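Adhesin (Streptococcus sanguinis SK1 = NCTC 7863, PDB 6VT2) binds sialylated glycans through tandem Siglec-like modules, and so probably attaches the bacterium to sialoglycan-bearing host surfaces. Local coordinates at residues Ile285-Pro293 against Tyr382-Arg390; Asn373-Ile381 against Arg392-Val401. One frame throughout, in Å; residues are numbered along the deposited sequence.

Contact 1: Ile285-Pro293 against Tyr382-Arg390; sequences IPKSLPAGP and YPDDTPASR
The junction between the second Siglec-like module and the atypical Rib module that follows it is formed here by two loops, with K287 and P290-A291 of one meeting P383-T386 and A388-S389 of the other. K287 lies along the 382-390 loop: its CB packs on D384, and CD comes 3.5 Å from P383 O. With CG between the backbone N and the carbonyl carbon (chi1 69°) and the chain extended beyond it, the ammonium group is carried past T386, whose CG2 lies 3.8 Å from K287 CG. K287 NZ then reaches the carbonyl oxygens of P383 and D385 through water; one molecule, 2.9 Å from K287 NZ, donates to both. The contact joins the loop between strands 277-283 and 296-305 to the loop that closes the Rib hairpin, 378-381 with 392-395, itself folded into type I turns at 382-385 and 386-389. In the second patch, S389 turns OG anti to its own N (chi1 -165°), where it accepts a bond from A291 N at 2.9 Å and 146°; N322 is a further partner of this hydroxyl. P290 CB rests against S389 CB at 3.5 Å, with A388 CB at its flank. Water links A291 O to A388 O, and another molecule joins K287 O to T386 OG1. R218, bonded to K287 O and L289 O, also touches T386.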
loop_
_atom_site.group_PDB
_atom_site.type_symbol
_atom_site.label_atom_id
_atom_site.label_comp_id
_atom_site.label_asym_id
_atom_site.label_seq_id
_atom_site.Cartn_x
_atom_site.Cartn_y
_atom_site.Cartn_z
ATOM N N ILE A 285 20.638 -26.799 11.846
ATOM C CA ILE A 285 22.012 -27.240 11.876
ATOM C C ILE A 285 22.071 -28.489 12.736
ATOM O O ILE A 285 21.814 -28.409 13.943
ATOM C CB ILE A 285 22.902 -26.139 12.442
ATOM C CG1 ILE A 285 22.881 -24.884 11.595
ATOM C CG2 ILE A 285 24.361 -26.644 12.581
ATOM C CD1 ILE A 285 23.300 -25.028 10.151
ATOM N N PRO A 286 22.364 -29.651 12.185
ATOM C CA PRO A 286 22.428 -30.849 13.031
ATOM C C PRO A 286 23.652 -30.876 13.913
ATOM O O PRO A 286 24.642 -30.196 13.658
ATOM C CB PRO A 286 22.465 -31.977 12.018
ATOM C CG PRO A 286 23.240 -31.347 10.833
ATOM C CD PRO A 286 22.772 -29.921 10.785
ATOM N N LYS A 287 23.553 -31.666 14.985
ATOM C CA LYS A 287 24.625 -31.638 15.963
ATOM C C LYS A 287 25.925 -32.175 15.395
ATOM O O LYS A 287 26.971 -31.920 15.985
ATOM C CB LYS A 287 24.233 -32.415 17.214
ATOM C CG LYS A 287 24.117 -33.929 17.042
ATOM C CD LYS A 287 23.732 -34.640 18.309
ATOM C CE LYS A 287 23.957 -36.142 18.139
ATOM N NZ LYS A 287 23.431 -36.895 19.310
ATOM N N SER A 288 25.865 -32.875 14.265
ATOM C CA SER A 288 27.081 -33.337 13.620
ATOM C C SER A 288 27.978 -32.189 13.189
ATOM O O SER A 288 29.168 -32.426 12.934
ATOM C CB SER A 288 26.783 -34.177 12.417
ATOM O OG SER A 288 26.016 -33.418 11.517
ATOM N N LEU A 289 27.437 -30.951 13.069
ATOM C CA LEU A 289 28.250 -29.758 12.905
ATOM C C LEU A 289 28.542 -29.158 14.271
ATOM O O LEU A 289 27.619 -28.660 14.924
ATOM C CB LEU A 289 27.539 -28.742 12.026
ATOM C CG LEU A 289 27.401 -29.230 10.581
ATOM C CD1 LEU A 289 26.689 -28.210 9.793
ATOM C CD2 LEU A 289 28.746 -29.527 9.911
ATOM N N PRO A 290 29.794 -29.072 14.674
ATOM C CA PRO A 290 30.109 -28.440 15.947
ATOM C C PRO A 290 30.059 -26.930 15.872
ATOM O O PRO A 290 30.334 -26.314 14.845
ATOM C CB PRO A 290 31.540 -28.907 16.219
ATOM C CG PRO A 290 32.089 -29.210 14.895
ATOM C CD PRO A 290 30.943 -29.719 14.062
ATOM N N ALA A 291 29.730 -26.330 17.002
ATOM C CA ALA A 291 29.911 -24.915 17.183
ATOM C C ALA A 291 31.388 -24.640 17.404
ATOM O O ALA A 291 32.166 -25.513 17.802
ATOM C CB ALA A 291 29.084 -24.426 18.366
ATOM N N GLY A 292 31.771 -23.409 17.182
ATOM C CA GLY A 292 33.157 -23.041 17.342
ATOM C C GLY A 292 33.531 -22.048 16.285
ATOM O O GLY A 292 32.681 -21.567 15.530
ATOM N N PRO A 293 34.821 -21.714 16.195
ATOM C CA PRO A 293 35.246 -20.685 15.216
ATOM C C PRO A 293 34.855 -20.992 13.799
ATOM O O PRO A 293 34.499 -20.079 13.031
ATOM C CB PRO A 293 36.775 -20.657 15.347
ATOM C CG PRO A 293 37.130 -21.839 16.239
ATOM C CD PRO A 293 35.916 -22.162 17.070
ATOM N N TYR A 382 22.505 -31.376 27.057
ATOM C CA TYR A 382 21.507 -31.024 26.073
ATOM C C TYR A 382 21.672 -31.914 24.874
ATOM O O TYR A 382 22.721 -32.517 24.671
ATOM C CB TYR A 382 21.685 -29.573 25.664
ATOM C CG TYR A 382 21.437 -28.657 26.798
ATOM C CD1 TYR A 382 20.144 -28.359 27.166
ATOM C CD2 TYR A 382 22.484 -28.111 27.513
ATOM C CE1 TYR A 382 19.883 -27.572 28.250
ATOM C CE2 TYR A 382 22.219 -27.294 28.586
ATOM C CZ TYR A 382 20.953 -27.066 28.959
ATOM O OH TYR A 382 20.674 -26.283 30.053
ATOM N N PRO A 383 20.621 -32.073 24.091
ATOM C CA PRO A 383 20.624 -33.130 23.074
ATOM C C PRO A 383 21.534 -32.865 21.873
ATOM O O PRO A 383 21.679 -33.752 21.038
ATOM C CB PRO A 383 19.144 -33.232 22.692
ATOM C CG PRO A 383 18.510 -32.065 23.184
ATOM C CD PRO A 383 19.278 -31.598 24.387
ATOM N N ASP A 384 22.144 -31.693 21.773
ATOM C CA ASP A 384 23.124 -31.416 20.748
ATOM C C ASP A 384 24.535 -31.693 21.252
ATOM O O ASP A 384 25.508 -31.442 20.543
ATOM C CB ASP A 384 23.042 -29.974 20.246
ATOM C CG ASP A 384 23.248 -28.934 21.316
ATOM O OD1 ASP A 384 22.949 -29.204 22.488
ATOM O OD2 ASP A 384 23.670 -27.820 21.004
ATOM N N ASP A 385 24.678 -32.204 22.477
ATOM C CA ASP A 385 26.001 -32.472 22.996
ATOM C C ASP A 385 26.724 -33.485 22.127
ATOM O O ASP A 385 26.188 -34.539 21.832
ATOM C CB ASP A 385 25.891 -32.997 24.428
ATOM C CG ASP A 385 27.220 -33.240 25.093
ATOM O OD1 ASP A 385 27.875 -32.273 25.492
ATOM O OD2 ASP A 385 27.590 -34.416 25.224
ATOM N N THR A 386 27.957 -33.172 21.755
ATOM C CA THR A 386 28.809 -34.094 21.036
ATOM C C THR A 386 30.236 -33.900 21.579
ATOM O O THR A 386 30.561 -32.821 22.037
ATOM C CB THR A 386 28.856 -33.843 19.525
ATOM O OG1 THR A 386 29.437 -32.576 19.286
ATOM C CG2 THR A 386 27.475 -34.006 18.860
ATOM N N PRO A 387 31.101 -34.866 21.363
ATOM C CA PRO A 387 32.495 -34.637 21.818
ATOM C C PRO A 387 33.163 -33.410 21.230
ATOM O O PRO A 387 33.895 -32.722 21.966
ATOM C CB PRO A 387 33.206 -35.921 21.415
ATOM C CG PRO A 387 32.177 -36.896 21.376
ATOM C CD PRO A 387 30.914 -36.194 20.836
ATOM N N ALA A 388 32.864 -33.057 19.965
ATOM C CA ALA A 388 33.447 -31.899 19.319
ATOM C C ALA A 388 32.790 -30.596 19.722
ATOM O O ALA A 388 33.346 -29.529 19.429
ATOM C CB ALA A 388 33.415 -32.072 17.788
ATOM N N SER A 389 31.620 -30.659 20.368
ATOM C CA SER A 389 30.863 -29.431 20.663
ATOM C C SER A 389 29.962 -29.758 21.853
ATOM O O SER A 389 28.779 -30.133 21.772
ATOM C CB SER A 389 30.071 -28.976 19.440
ATOM O OG SER A 389 29.645 -27.643 19.609
ATOM N N ARG A 390 30.560 -29.729 23.033
ATOM C CA ARG A 390 29.843 -30.127 24.227
ATOM C C ARG A 390 28.792 -29.083 24.546
ATOM O O ARG A 390 29.003 -27.885 24.352
ATOM C CB ARG A 390 30.819 -30.281 25.391
ATOM C CG ARG A 390 31.609 -31.575 25.302
ATOM C CD ARG A 390 32.884 -31.431 26.172
ATOM N NE ARG A 390 32.589 -31.255 27.589
ATOM C CZ ARG A 390 32.373 -32.260 28.430
ATOM N NH1 ARG A 390 32.129 -32.003 29.695
ATOM N NH2 ARG A 390 32.337 -33.510 27.986
HETATM O O HOH W 1 29.760 -32.085 16.544
HETATM O O HOH W 2 23.770 -35.550 21.913
HETATM O O HOH W 3 26.426 -36.919 20.552
HETATM O O HOH W 4 20.975 -36.215 20.207
HETATM O O HOH W 5 33.043 -26.896 19.715
#

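Contact 2: Asn373-Ile381 against Arg392-Val401; sequences NNDGSVTVI and RDTITADRTV. With CA (calcium ion), chain G.
G376 O receives the hydroxyl of T400, OG1 to O 2.7 Å, with the donor standing 56° out of the carbonyl plane rather than on a lone pair. Beside this bond, A397 CB packs against D375 O of the turn 373-376, and T400 CG2 meets V378 CG2. S377 OG is gripped from two directions, giving its proton to the syn lone pair of D375 OD1 and accepting from N373 ND2. The same amide lies in plane with T379 OG1, at 3.0 Å and 176°; D375 OD1 also takes S377 N, closing an Asx turn. From here strands 378-381 and 392-395 run as an antiparallel hairpin, their directions 158° apart. V378-I395 and V380-D393 are its hydrogen-bonded pairs, and V380 N to D393 O measures 2.8 Å. V378, V380 and I395 share one face, where helix 346-360 covers V378 and I395. On the other, I381 and R392 lie side by side: I381 CD1 sits over one face of the guanidinium, 3.7 Å above its plane, while R392 makes a salt bridge to D385. D393 chelates the calcium ion through both oxygens, OD1 at 2.5 Å and OD2 at 2.4 Å, and OD2 also bonds to Y382 OH; T324 and Y327 complete its protein ligands.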
loop_
_atom_site.group_PDB
_atom_site.type_symbol
_atom_site.label_atom_id
_atom_site.label_comp_id
_atom_site.label_asym_id
_atom_site.label_seq_id
_atom_site.Cartn_x
_atom_site.Cartn_y
_atom_site.Cartn_z
ATOM N N ASN A 373 26.344 -36.449 39.798
ATOM C CA ASN A 373 27.687 -36.887 40.111
ATOM C C ASN A 373 27.786 -37.315 41.565
ATOM O O ASN A 373 26.865 -37.135 42.372
ATOM C CB ASN A 373 28.608 -35.765 39.760
ATOM C CG ASN A 373 28.437 -35.376 38.267
ATOM O OD1 ASN A 373 28.541 -36.238 37.425
ATOM N ND2 ASN A 373 28.119 -34.125 37.966
ATOM N N ASN A 374 28.930 -37.918 41.875
ATOM C CA ASN A 374 29.092 -38.507 43.195
ATOM C C ASN A 374 29.003 -37.464 44.285
ATOM O O ASN A 374 28.593 -37.809 45.399
ATOM C CB ASN A 374 30.410 -39.225 43.310
ATOM C CG ASN A 374 30.401 -40.541 42.613
ATOM O OD1 ASN A 374 29.384 -41.220 42.559
ATOM N ND2 ASN A 374 31.547 -40.928 42.092
ATOM N N ASP A 375 29.346 -36.199 43.990
ATOM C CA ASP A 375 29.230 -35.110 44.950
ATOM C C ASP A 375 27.872 -34.412 44.910
ATOM O O ASP A 375 27.648 -33.431 45.642
ATOM C CB ASP A 375 30.354 -34.095 44.753
ATOM C CG ASP A 375 30.274 -33.335 43.407
ATOM O OD1 ASP A 375 29.343 -33.558 42.627
ATOM O OD2 ASP A 375 31.169 -32.528 43.131
ATOM N N GLY A 376 26.964 -34.896 44.090
ATOM C CA GLY A 376 25.634 -34.354 44.056
ATOM C C GLY A 376 25.464 -33.170 43.104
ATOM O O GLY A 376 24.331 -32.707 42.938
ATOM N N SER A 377 26.542 -32.632 42.558
ATOM C CA SER A 377 26.400 -31.723 41.433
ATOM C C SER A 377 25.742 -32.471 40.297
ATOM O O SER A 377 25.752 -33.699 40.244
ATOM C CB SER A 377 27.747 -31.194 41.023
ATOM O OG SER A 377 28.542 -32.199 40.477
ATOM N N VAL A 378 25.060 -31.708 39.437
ATOM C CA VAL A 378 24.272 -32.279 38.378
ATOM C C VAL A 378 24.801 -31.742 37.069
ATOM O O VAL A 378 24.903 -30.528 36.882
ATOM C CB VAL A 378 22.785 -31.968 38.534
ATOM C CG1 VAL A 378 22.029 -32.635 37.337
ATOM C CG2 VAL A 378 22.273 -32.489 39.805
ATOM N N THR A 379 25.188 -32.647 36.192
ATOM C CA THR A 379 25.521 -32.285 34.822
ATOM C C THR A 379 24.262 -32.378 33.985
ATOM O O THR A 379 23.614 -33.413 33.964
ATOM C CB THR A 379 26.563 -33.220 34.246
ATOM O OG1 THR A 379 27.682 -33.206 35.122
ATOM C CG2 THR A 379 27.009 -32.727 32.865
ATOM N N VAL A 380 23.939 -31.291 33.300
ATOM C CA VAL A 380 22.808 -31.216 32.411
ATOM C C VAL A 380 23.379 -31.314 31.006
ATOM O O VAL A 380 24.203 -30.489 30.601
ATOM C CB VAL A 380 22.070 -29.898 32.606
ATOM C CG1 VAL A 380 20.913 -29.769 31.692
ATOM C CG2 VAL A 380 21.614 -29.728 34.054
ATOM N N ILE A 381 22.940 -32.319 30.258
ATOM C CA ILE A 381 23.448 -32.557 28.915
ATOM C C ILE A 381 22.325 -32.358 27.913
ATOM O O ILE A 381 21.307 -33.064 27.938
ATOM C CB ILE A 381 24.039 -33.963 28.810
ATOM C CG1 ILE A 381 25.108 -34.193 29.921
ATOM C CG2 ILE A 381 24.551 -34.168 27.448
ATOM C CD1 ILE A 381 25.632 -35.617 29.902
ATOM N N ARG A 392 26.310 -28.378 27.600
ATOM C CA ARG A 392 26.069 -28.853 28.956
ATOM C C ARG A 392 25.929 -27.666 29.884
ATOM O O ARG A 392 26.337 -26.540 29.558
ATOM C CB ARG A 392 27.216 -29.752 29.434
ATOM C CG ARG A 392 27.374 -30.982 28.619
ATOM C CD ARG A 392 28.506 -31.890 29.181
ATOM N NE ARG A 392 28.613 -32.978 28.267
ATOM C CZ ARG A 392 28.908 -34.222 28.578
ATOM N NH1 ARG A 392 29.193 -34.537 29.851
ATOM N NH2 ARG A 392 28.899 -35.133 27.647
ATOM N N ASP A 393 25.353 -27.937 31.063
ATOM C CA ASP A 393 25.332 -26.995 32.162
ATOM C C ASP A 393 25.648 -27.817 33.390
ATOM O O ASP A 393 25.542 -29.044 33.369
ATOM C CB ASP A 393 24.007 -26.272 32.303
ATOM C CG ASP A 393 23.855 -25.093 31.348
ATOM O OD1 ASP A 393 24.810 -24.321 31.236
ATOM O OD2 ASP A 393 22.784 -24.895 30.779
ATOM N N THR A 394 26.080 -27.142 34.440
ATOM C CA THR A 394 26.345 -27.779 35.721
ATOM C C THR A 394 25.491 -27.102 36.771
ATOM O O THR A 394 25.431 -25.868 36.836
ATOM C CB THR A 394 27.808 -27.670 36.096
ATOM O OG1 THR A 394 28.610 -28.349 35.133
ATOM C CG2 THR A 394 28.010 -28.339 37.522
ATOM N N ILE A 395 24.790 -27.879 37.564
ATOM C CA ILE A 395 24.149 -27.328 38.780
ATOM C C ILE A 395 25.063 -27.754 39.934
ATOM O O ILE A 395 25.247 -28.915 40.108
ATOM C CB ILE A 395 22.754 -27.874 38.950
ATOM C CG1 ILE A 395 21.915 -27.649 37.694
ATOM C CG2 ILE A 395 22.090 -27.355 40.191
ATOM C CD1 ILE A 395 20.609 -28.316 37.740
ATOM N N THR A 396 25.570 -26.810 40.690
ATOM C CA THR A 396 26.549 -27.128 41.739
ATOM C C THR A 396 25.884 -27.812 42.927
ATOM O O THR A 396 24.752 -27.637 43.130
ATOM C CB THR A 396 27.324 -25.868 42.110
ATOM O OG1 THR A 396 26.362 -24.906 42.507
ATOM C CG2 THR A 396 28.127 -25.357 40.952
ATOM N N ALA A 397 26.684 -28.548 43.677
ATOM C CA ALA A 397 26.248 -29.353 44.826
ATOM C C ALA A 397 25.716 -28.448 45.940
ATOM O O ALA A 397 24.799 -28.835 46.545
ATOM C CB ALA A 397 27.370 -30.226 45.287
ATOM N N ASP A 398 26.100 -27.179 46.017
ATOM C CA ASP A 398 25.482 -26.275 46.992
ATOM C C ASP A 398 24.031 -25.961 46.616
ATOM O O ASP A 398 23.331 -25.504 47.432
ATOM C CB ASP A 398 26.329 -25.036 47.232
ATOM C CG ASP A 398 26.542 -24.203 46.012
ATOM O OD1 ASP A 398 26.071 -24.566 45.013
ATOM O OD2 ASP A 398 27.141 -23.140 46.137
ATOM N N ARG A 399 23.604 -26.228 45.390
ATOM C CA ARG A 399 22.235 -26.053 45.033
ATOM C C ARG A 399 21.444 -27.327 45.099
ATOM O O ARG A 399 20.231 -27.288 44.893
ATOM C CB ARG A 399 22.140 -25.539 43.589
ATOM C CG ARG A 399 22.969 -24.274 43.359
ATOM C CD ARG A 399 22.114 -23.086 43.246
ATOM N NE ARG A 399 22.889 -21.900 42.902
ATOM C CZ ARG A 399 22.767 -20.725 43.517
ATOM N NH1 ARG A 399 21.895 -20.577 44.516
ATOM N NH2 ARG A 399 23.515 -19.699 43.132
ATOM N N THR A 400 22.070 -28.459 45.446
ATOM C CA THR A 400 21.323 -29.704 45.397
ATOM C C THR A 400 21.396 -30.534 46.661
ATOM O O THR A 400 20.435 -31.231 46.970
ATOM C CB THR A 400 21.836 -30.611 44.280
ATOM O OG1 THR A 400 23.219 -30.866 44.523
ATOM C CG2 THR A 400 21.673 -29.947 42.895
ATOM N N VAL A 401 22.504 -30.441 47.382
ATOM C CA VAL A 401 22.858 -31.331 48.483
ATOM C C VAL A 401 22.764 -30.585 49.799
ATOM O O VAL A 401 23.182 -29.423 49.882
ATOM C CB VAL A 401 24.294 -31.846 48.276
ATOM C CG1 VAL A 401 24.870 -32.428 49.523
ATOM C CG2 VAL A 401 24.335 -32.889 47.158
HETATM CA CA CA G . 23.465 -22.821 29.722
HETATM O O HOH W 6 29.257 -30.952 35.021
HETATM O O HOH W 7 22.927 -20.386 29.693
HETATM O O HOH W 8 25.648 -21.818 29.492
HETATM O O HOH W 9 23.256 -21.864 31.856
#

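Residues 382-390 of contact 1 form most of the loop that connects the strands paired in contact 2, and the centres of the two contacts are 21 Å apart. Two polar links tie them together. Y382 OH lies 2.6 Å from D393 OD2, a probable hydrogen bond to a calcium ligand, and the salt bridge between D385 and R392 spans the two contacts, at 2.8 Å from OD2 to NH2. The ring of Y382 also packs on the start of strand 392-395. The side chain of P290 in contact 1 lies about 6 Å from the bound sialic acid, whereas the side chain of D384 is about 10 Å from the calcium ion.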